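Local coordinates for protein molybdopterin molybdotransferase (Pyrococcus horikoshii, PDB 1UZ5) that probably catalyses the insertion of molybdate into adenylyl-molybdopterin, a magnesium-dependent step that releases AMP and yields Mo-molybdopterin, at residues A54-Y59 with D112-F117; V61-T66 with A133-G138; I37-I42 with K176-P181. All coordinates share one frame; numbering follows the deposited sequence.

Interaction 1: A54-Y59 with D112-F117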
loop_
_atom_site.group_PDB
_atom_site.type_symbol
_atom_site.label_atom_id
_atom_site.label_comp_id
_atom_site.label_asym_id
_atom_site.label_seq_id
_atom_site.Cartn_x
_atom_site.Cartn_y
_atom_site.Cartn_z
ATOM N N ALA A 54 35.430 5.610 5.146
ATOM C CA ALA A 54 35.862 6.932 5.567
ATOM C C ALA A 54 34.708 7.897 5.323
ATOM O O ALA A 54 33.970 7.752 4.348
ATOM C CB ALA A 54 37.071 7.370 4.764
ATOM N N THR A 55 34.555 8.875 6.209
ATOM C CA THR A 55 33.492 9.862 6.070
ATOM C C THR A 55 34.062 11.198 5.613
ATOM O O THR A 55 33.327 12.155 5.398
ATOM C CB THR A 55 32.740 10.063 7.396
ATOM O OG1 THR A 55 33.655 10.508 8.406
ATOM C CG2 THR A 55 32.099 8.756 7.841
ATOM N N VAL A 56 35.383 11.254 5.467
ATOM C CA VAL A 56 36.062 12.466 5.023
ATOM C C VAL A 56 37.329 12.076 4.268
ATOM O O VAL A 56 37.788 10.939 4.378
ATOM C CB VAL A 56 36.490 13.352 6.222
ATOM C CG1 VAL A 56 35.283 13.722 7.070
ATOM C CG2 VAL A 56 37.521 12.621 7.065
ATOM N N ASP A 57 37.880 13.008 3.490
ATOM C CA ASP A 57 39.127 12.746 2.779
ATOM C C ASP A 57 40.212 12.961 3.828
ATOM O O ASP A 57 40.167 13.933 4.575
ATOM C CB ASP A 57 39.368 13.748 1.643
ATOM C CG ASP A 57 38.386 13.601 0.496
ATOM O OD1 ASP A 57 37.913 12.476 0.235
ATOM O OD2 ASP A 57 38.107 14.624 -0.161
ATOM N N GLY A 58 41.186 12.065 3.892
ATOM C CA GLY A 58 42.238 12.243 4.871
ATOM C C GLY A 58 43.151 11.048 4.982
ATOM O O GLY A 58 43.466 10.397 3.986
ATOM N N TYR A 59 43.571 10.744 6.203
ATOM C CA TYR A 59 44.472 9.629 6.404
ATOM C C TYR A 59 43.974 8.596 7.388
ATOM O O TYR A 59 43.646 8.916 8.536
ATOM C CB TYR A 59 45.845 10.146 6.838
ATOM C CG TYR A 59 46.484 11.018 5.790
ATOM C CD1 TYR A 59 46.157 12.372 5.676
ATOM C CD2 TYR A 59 47.364 10.472 4.862
ATOM C CE1 TYR A 59 46.694 13.156 4.654
ATOM C CE2 TYR A 59 47.899 11.240 3.845
ATOM C CZ TYR A 59 47.564 12.576 3.741
ATOM O OH TYR A 59 48.108 13.315 2.714
ATOM N N ASP A 112 41.516 2.189 12.093
ATOM C CA ASP A 112 40.259 2.326 12.822
ATOM C C ASP A 112 39.818 3.776 12.951
ATOM O O ASP A 112 38.858 4.083 13.653
ATOM C CB ASP A 112 40.351 1.675 14.206
ATOM C CG ASP A 112 41.441 2.282 15.076
ATOM O OD1 ASP A 112 42.025 3.311 14.684
ATOM O OD2 ASP A 112 41.703 1.725 16.163
ATOM N N ALA A 113 40.528 4.667 12.269
ATOM C CA ALA A 113 40.182 6.078 12.279
ATOM C C ALA A 113 40.729 6.759 11.038
ATOM O O ALA A 113 41.684 6.282 10.426
ATOM C CB ALA A 113 40.739 6.759 13.531
ATOM N N VAL A 114 40.102 7.870 10.667
ATOM C CA VAL A 114 40.551 8.658 9.533
ATOM C C VAL A 114 40.669 10.100 10.008
ATOM O O VAL A 114 39.713 10.671 10.529
ATOM C CB VAL A 114 39.560 8.618 8.343
ATOM C CG1 VAL A 114 40.101 9.490 7.207
ATOM C CG2 VAL A 114 39.375 7.182 7.854
ATOM N N ILE A 115 41.847 10.682 9.839
ATOM C CA ILE A 115 42.067 12.065 10.253
ATOM C C ILE A 115 41.920 12.957 9.028
ATOM O O ILE A 115 42.615 12.760 8.033
ATOM C CB ILE A 115 43.477 12.243 10.850
ATOM C CG1 ILE A 115 43.654 11.288 12.038
ATOM C CG2 ILE A 115 43.684 13.692 11.274
ATOM C CD1 ILE A 115 45.037 11.340 12.697
ATOM N N GLN A 116 41.001 13.917 9.095
ATOM C CA GLN A 116 40.751 14.834 7.988
ATOM C C GLN A 116 42.043 15.345 7.385
ATOM O O GLN A 116 43.024 15.570 8.088
ATOM C CB GLN A 116 39.928 16.037 8.442
ATOM C CG GLN A 116 38.559 15.713 8.982
ATOM C CD GLN A 116 37.829 16.961 9.437
ATOM O OE1 GLN A 116 37.505 17.829 8.630
ATOM N NE2 GLN A 116 37.579 17.062 10.739
ATOM N N PHE A 117 42.018 15.540 6.073
ATOM C CA PHE A 117 43.172 16.015 5.329
ATOM C C PHE A 117 43.767 17.284 5.947
ATOM O O PHE A 117 44.978 17.397 6.115
ATOM C CB PHE A 117 42.749 16.292 3.883
ATOM C CG PHE A 117 43.897 16.552 2.950
ATOM C CD1 PHE A 117 44.802 15.541 2.642
ATOM C CD2 PHE A 117 44.077 17.807 2.382
ATOM C CE1 PHE A 117 45.873 15.774 1.779
ATOM C CE2 PHE A 117 45.145 18.052 1.518
ATOM C CZ PHE A 117 46.045 17.033 1.217
#
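Gly58 and Tyr59 pair antiparallel with Ile115 and Gln116, the edge where strand 113-116 closes one side of the mixed beta sheet in the N-terminal MoeA region. Tyr59 and Ile115 form a hydrogen-bonded pair: Tyr59 N gives to Ile115 O at 2.9 Å, and Ile115 N returns to Tyr59 O at 2.8 Å, nearly straight at 166°. The adjacent pair, Gly58 and Gln116, is non-hydrogen-bonded, and Gly58 CA lies 3.2 Å from Ile115 O in a CA-H...O contact. The pairing ends where Phe117 N binds Asp57 O, in a more bent bond of 143°.

Both faces of the pair are packed. On one, Val114 CG2 meets Ala54 CB at 3.9 Å and CG1 lies beside the Tyr59 backbone; Ile101, on strand 97-101 beyond strand 58-61, and Leu107 also touch Val114. On the other, Tyr59 and Ile115 rest against Val120 and strand 126-129. The loose part is at exposed Gln116, whose chain runs on extended, and Asp57, whose carboxylate turns away to Thr103 N; Val56 borders them, its CG2 on Gln116 CG. Beyond the strand end, Phe117 CG stands anti to its backbone N (chi1 -170°), which swings the ring to Tyr59. The two side chains pass at a slant, Tyr59 CE1 lies 3.6 Å from Phe117 CD1, and Tyr59 OH sits at the edge of the phenylalanine ring, 3.5 Å from CE1.

Interaction 2: V61-T66 with A133-G138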
loop_
_atom_site.group_PDB
_atom_site.type_symbol
_atom_site.label_atom_id
_atom_site.label_comp_id
_atom_site.label_asym_id
_atom_site.label_seq_id
_atom_site.Cartn_x
_atom_site.Cartn_y
_atom_site.Cartn_z
ATOM N N VAL A 61 44.410 5.723 9.905
ATOM C CA VAL A 61 45.469 5.413 10.858
ATOM C C VAL A 61 44.994 4.424 11.905
ATOM O O VAL A 61 43.809 4.115 11.995
ATOM C CB VAL A 61 45.920 6.675 11.639
ATOM C CG1 VAL A 61 46.309 7.785 10.680
ATOM C CG2 VAL A 61 44.789 7.139 12.570
ATOM N N ARG A 62 45.941 3.916 12.681
ATOM C CA ARG A 62 45.629 3.038 13.799
ATOM C C ARG A 62 45.585 4.099 14.903
ATOM O O ARG A 62 46.608 4.698 15.223
ATOM C CB ARG A 62 46.774 2.053 14.028
ATOM C CG ARG A 62 46.979 1.110 12.865
ATOM C CD ARG A 62 48.325 0.406 12.904
ATOM N NE ARG A 62 48.614 -0.186 14.203
ATOM C CZ ARG A 62 49.181 -1.377 14.371
ATOM N NH1 ARG A 62 49.518 -2.112 13.317
ATOM N NH2 ARG A 62 49.411 -1.833 15.592
ATOM N N ALA A 63 44.405 4.363 15.450
ATOM C CA ALA A 63 44.254 5.404 16.475
ATOM C C ALA A 63 45.314 5.377 17.583
ATOM O O ALA A 63 45.829 6.423 17.985
ATOM C CB ALA A 63 42.861 5.332 17.081
ATOM N N GLU A 64 45.635 4.183 18.064
ATOM C CA GLU A 64 46.623 3.997 19.121
ATOM C C GLU A 64 47.985 4.625 18.812
ATOM O O GLU A 64 48.685 5.061 19.724
ATOM C CB GLU A 64 46.808 2.505 19.390
ATOM C CG GLU A 64 47.327 1.738 18.177
ATOM C CD GLU A 64 47.084 0.246 18.276
ATOM O OE1 GLU A 64 47.609 -0.385 19.217
ATOM O OE2 GLU A 64 46.362 -0.293 17.409
ATOM N N ASP A 65 48.365 4.664 17.536
ATOM C CA ASP A 65 49.654 5.240 17.155
ATOM C C ASP A 65 49.691 6.755 17.331
ATOM O O ASP A 65 50.746 7.376 17.188
ATOM C CB ASP A 65 49.990 4.919 15.694
ATOM C CG ASP A 65 50.251 3.446 15.453
ATOM O OD1 ASP A 65 50.376 2.683 16.434
ATOM O OD2 ASP A 65 50.340 3.055 14.268
ATOM N N THR A 66 48.544 7.354 17.629
ATOM C CA THR A 66 48.474 8.802 17.785
ATOM C C THR A 66 48.205 9.265 19.221
ATOM O O THR A 66 48.053 10.460 19.461
ATOM C CB THR A 66 47.351 9.394 16.923
ATOM O OG1 THR A 66 46.089 9.106 17.539
ATOM C CG2 THR A 66 47.373 8.800 15.508
ATOM N N ALA A 133 43.796 10.721 17.866
ATOM C CA ALA A 133 42.540 10.337 17.241
ATOM C C ALA A 133 41.970 9.264 18.157
ATOM O O ALA A 133 42.636 8.818 19.091
ATOM C CB ALA A 133 42.794 9.759 15.853
ATOM N N TYR A 134 40.736 8.861 17.906
ATOM C CA TYR A 134 40.116 7.809 18.691
ATOM C C TYR A 134 39.434 6.860 17.713
ATOM O O TYR A 134 38.998 7.277 16.644
ATOM C CB TYR A 134 39.083 8.381 19.662
ATOM C CG TYR A 134 38.059 9.285 19.020
ATOM C CD1 TYR A 134 38.282 10.657 18.909
ATOM C CD2 TYR A 134 36.869 8.768 18.514
ATOM C CE1 TYR A 134 37.342 11.493 18.311
ATOM C CE2 TYR A 134 35.927 9.590 17.913
ATOM C CZ TYR A 134 36.167 10.950 17.815
ATOM O OH TYR A 134 35.226 11.761 17.227
ATOM N N PRO A 135 39.345 5.569 18.063
ATOM C CA PRO A 135 38.697 4.614 17.160
ATOM C C PRO A 135 37.330 5.127 16.741
ATOM O O PRO A 135 36.536 5.537 17.587
ATOM C CB PRO A 135 38.598 3.350 18.008
ATOM C CG PRO A 135 39.831 3.448 18.887
ATOM C CD PRO A 135 39.822 4.905 19.292
ATOM N N GLY A 136 37.061 5.126 15.438
ATOM C CA GLY A 136 35.766 5.583 14.965
ATOM C C GLY A 136 35.748 6.970 14.348
ATOM O O GLY A 136 34.861 7.280 13.553
ATOM N N LEU A 137 36.713 7.811 14.717
ATOM C CA LEU A 137 36.804 9.164 14.166
ATOM C C LEU A 137 36.894 9.086 12.643
ATOM O O LEU A 137 37.678 8.302 12.111
ATOM C CB LEU A 137 38.059 9.865 14.696
ATOM C CG LEU A 137 38.465 11.186 14.033
ATOM C CD1 LEU A 137 37.520 12.301 14.464
ATOM C CD2 LEU A 137 39.900 11.527 14.422
ATOM N N GLY A 138 36.097 9.900 11.952
ATOM C CA GLY A 138 36.113 9.918 10.495
ATOM C C GLY A 138 35.717 8.606 9.837
ATOM O O GLY A 138 36.065 8.348 8.680
#
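A small buried loop-to-loop contact joins Ala63 and Thr66, on the 3-10 turn that follows strand 58-61, to Ala133 and Pro135, in the loop between strands 126-129 and 139-140. Both loops belong to the N-terminal MoeA region. The second one folds into a type II beta turn from Tyr134 to Leu137, closed by Leu137 N to Tyr134 O and with Gly136 at positive phi.

The methyl of Ala63 points at this loop and lies against the Tyr134-Pro135 peptide link, 3.7 Å from Pro135 N, with the proline ring carbons CD and CG alongside. Asp112 reaches both loops: its OD1 accepts the backbone N-H of Ala63, and its side chain touches Pro135.

The polar link is Thr66. With chi1 at 75°, its OG1 lies between the backbone N and the carbonyl carbon, where it gives a bond of 2.7 Å in the carbonyl plane to Ala63 O, which also accepts from Thr66 N. Thr66 OG1 also rests against the methyl of Ala133, 3.8 Å from its CB. The same OG1 receives Ala133 N at 2.8 Å, almost perfectly straight at 176°.

Interaction 3: I37-I42 with K176-P181; sequences IAAEDI and KVFRKP
A single beta bridge between Ala38 and Val177 ties the 37-42 segment to strand 174-178, which pairs on its own account with strand 25-29 in a two-stranded antiparallel sheet. Two backbone bonds frame the bridge. Phe178 N gives to Ile37 O at 3.0 Å, approaching nearly along the C=O axis, and Ala39 N gives to Lys176 O at 2.9 Å, in an almost linear bond of 171°.

The Phe178 ring makes the main aromatic contact. Its CG is anti to the carbonyl carbon (chi1 -77°), and the ring folds back over the 37-42 backbone. Ala39 CA sits over one face in a CH-pi contact, 3.8 Å from the ring centroid and 15° off the normal, while Ile37 CG2 meets the ring edge in its plane, 3.9 Å from Phe178 CD2. The Ala39 methyl fits against the strand backbone, 3.5 Å from Lys176 O, and Val177 CB and CG1 pack on Ile37 O. Lys155 also touches Phe178, and Ile25 of strand 25-29 touches Ala39.

Water extends the pairing at both ends. One molecule accepts from Ile37 N and donates to Phe178 O, which Arg36 also binds; a second donates to both Glu40 O and Lys176 O. On the solvent side Lys176 CD lies 4.0 Å from Glu40 OE2. A third water links Glu40 OE1 to Lys176 NZ; with Glu40 OE2 and Lys176 NZ 4.4 Å apart, beyond a salt bridge, the attraction between these opposite charges is probably weakened by solvent.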
loop_
_atom_site.group_PDB
_atom_site.type_symbol
_atom_site.label_atom_id
_atom_site.label_comp_id
_atom_site.label_asym_id
_atom_site.label_seq_id
_atom_site.Cartn_x
_atom_site.Cartn_y
_atom_site.Cartn_z
ATOM N N ILE A 37 2.401 -5.422 -3.917
ATOM C CA ILE A 37 2.291 -5.585 -2.472
ATOM C C ILE A 37 3.193 -6.723 -1.995
ATOM O O ILE A 37 3.076 -7.850 -2.478
ATOM C CB ILE A 37 0.837 -5.926 -2.067
ATOM C CG1 ILE A 37 -0.128 -4.871 -2.618
ATOM C CG2 ILE A 37 0.728 -6.015 -0.554
ATOM C CD1 ILE A 37 0.100 -3.482 -2.086
ATOM N N ALA A 38 4.077 -6.425 -1.045
ATOM C CA ALA A 38 4.998 -7.430 -0.504
ATOM C C ALA A 38 4.230 -8.594 0.120
ATOM O O ALA A 38 3.380 -8.393 0.988
ATOM C CB ALA A 38 5.917 -6.786 0.545
ATOM N N ALA A 39 4.539 -9.812 -0.314
ATOM C CA ALA A 39 3.863 -10.997 0.207
ATOM C C ALA A 39 4.396 -11.451 1.566
ATOM O O ALA A 39 3.788 -12.291 2.223
ATOM C CB ALA A 39 3.957 -12.138 -0.801
ATOM N N GLU A 40 5.533 -10.901 1.985
ATOM C CA GLU A 40 6.109 -11.250 3.283
ATOM C C GLU A 40 7.146 -10.234 3.722
ATOM O O GLU A 40 7.645 -9.446 2.911
ATOM C CB GLU A 40 6.748 -12.642 3.247
ATOM C CG GLU A 40 7.822 -12.821 2.200
ATOM C CD GLU A 40 8.469 -14.196 2.260
ATOM O OE1 GLU A 40 7.738 -15.202 2.389
ATOM O OE2 GLU A 40 9.712 -14.273 2.168
ATOM N N ASP A 41 7.459 -10.245 5.014
ATOM C CA ASP A 41 8.449 -9.324 5.552
ATOM C C ASP A 41 9.760 -9.556 4.813
ATOM O O ASP A 41 10.027 -10.666 4.340
ATOM C CB ASP A 41 8.673 -9.570 7.050
ATOM C CG ASP A 41 7.405 -9.414 7.873
ATOM O OD1 ASP A 41 6.670 -8.420 7.680
ATOM O OD2 ASP A 41 7.149 -10.288 8.728
ATOM N N ILE A 42 10.559 -8.501 4.692
ATOM C CA ILE A 42 11.864 -8.591 4.044
ATOM C C ILE A 42 12.867 -7.955 4.999
ATOM O O ILE A 42 12.694 -6.811 5.420
ATOM C CB ILE A 42 11.906 -7.826 2.713
ATOM C CG1 ILE A 42 10.815 -8.349 1.778
ATOM C CG2 ILE A 42 13.279 -7.993 2.066
ATOM C CD1 ILE A 42 10.711 -7.590 0.474
ATOM N N LYS A 176 9.179 -11.084 -3.554
ATOM C CA LYS A 176 7.962 -11.882 -3.496
ATOM C C LYS A 176 6.758 -10.999 -3.228
ATOM O O LYS A 176 6.656 -10.367 -2.179
ATOM C CB LYS A 176 8.071 -12.939 -2.398
ATOM C CG LYS A 176 9.037 -14.071 -2.735
ATOM C CD LYS A 176 9.051 -15.123 -1.640
ATOM C CE LYS A 176 9.935 -16.298 -2.026
ATOM N NZ LYS A 176 9.926 -17.358 -0.987
ATOM N N VAL A 177 5.845 -10.955 -4.186
ATOM C CA VAL A 177 4.657 -10.133 -4.030
ATOM C C VAL A 177 3.398 -10.969 -4.232
ATOM O O VAL A 177 3.439 -12.046 -4.831
ATOM C CB VAL A 177 4.665 -8.962 -5.034
ATOM C CG1 VAL A 177 5.864 -8.056 -4.770
ATOM C CG2 VAL A 177 4.713 -9.496 -6.455
ATOM N N PHE A 178 2.283 -10.481 -3.705
ATOM C CA PHE A 178 1.019 -11.188 -3.854
ATOM C C PHE A 178 0.565 -11.075 -5.297
ATOM O O PHE A 178 0.728 -10.022 -5.925
ATOM C CB PHE A 178 -0.061 -10.569 -2.965
ATOM C CG PHE A 178 0.051 -10.926 -1.516
ATOM C CD1 PHE A 178 -0.110 -12.240 -1.096
ATOM C CD2 PHE A 178 0.261 -9.936 -0.560
ATOM C CE1 PHE A 178 -0.068 -12.564 0.254
ATOM C CE2 PHE A 178 0.306 -10.249 0.795
ATOM C CZ PHE A 178 0.138 -11.567 1.202
ATOM N N ARG A 179 0.023 -12.158 -5.839
ATOM C CA ARG A 179 -0.513 -12.105 -7.190
ATOM C C ARG A 179 -1.767 -11.256 -6.999
ATOM O O ARG A 179 -2.300 -11.179 -5.892
ATOM C CB ARG A 179 -0.882 -13.503 -7.690
ATOM C CG ARG A 179 0.319 -14.365 -8.032
ATOM C CD ARG A 179 -0.105 -15.757 -8.469
ATOM N NE ARG A 179 1.046 -16.605 -8.757
ATOM C CZ ARG A 179 1.837 -16.459 -9.815
ATOM N NH1 ARG A 179 1.602 -15.494 -10.695
ATOM N NH2 ARG A 179 2.866 -17.277 -9.993
ATOM N N LYS A 180 -2.230 -10.601 -8.051
ATOM C CA LYS A 180 -3.404 -9.749 -7.907
ATOM C C LYS A 180 -4.696 -10.554 -7.868
ATOM O O LYS A 180 -4.975 -11.335 -8.772
ATOM C CB LYS A 180 -3.454 -8.729 -9.048
ATOM C CG LYS A 180 -2.278 -7.762 -9.043
ATOM C CD LYS A 180 -2.322 -6.815 -10.224
ATOM C CE LYS A 180 -1.178 -5.815 -10.165
ATOM N NZ LYS A 180 -1.202 -4.890 -11.329
ATOM N N PRO A 181 -5.486 -10.388 -6.799
ATOM C CA PRO A 181 -6.759 -11.104 -6.661
ATOM C C PRO A 181 -7.647 -10.672 -7.830
ATOM O O PRO A 181 -7.853 -9.477 -8.044
ATOM C CB PRO A 181 -7.303 -10.593 -5.328
ATOM C CG PRO A 181 -6.076 -10.156 -4.587
ATOM C CD PRO A 181 -5.272 -9.487 -5.658
HETATM O O HOH W 1 1.035 -7.331 -5.662
HETATM O O HOH W 2 8.380 -10.074 0.122
HETATM O O HOH W 3 9.039 -17.804 1.937
#

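How the interactions relate
Interactions 1 and 2 are neighbours, with centres 9 Å apart, in the part of the N-terminal MoeA region built on the sheet containing strands 58-61 and 113-116. Their segments alternate along the chain, 54-59, 61-66, 112-117, then 133-138, and they touch directly: Asp112 O probably accepts from Gly136 N at 2.7 Å, and Val114 packs on Gly138. The sheet edge and the two loops beside it thus form one continuous patch. Interaction 3 lies about 43 Å from interaction 1 and 46 Å from interaction 2, between centres, nearer the middle of the elongated chain. Its segments bracket both others in sequence, so it joins the two ends of the long excursion that contains them.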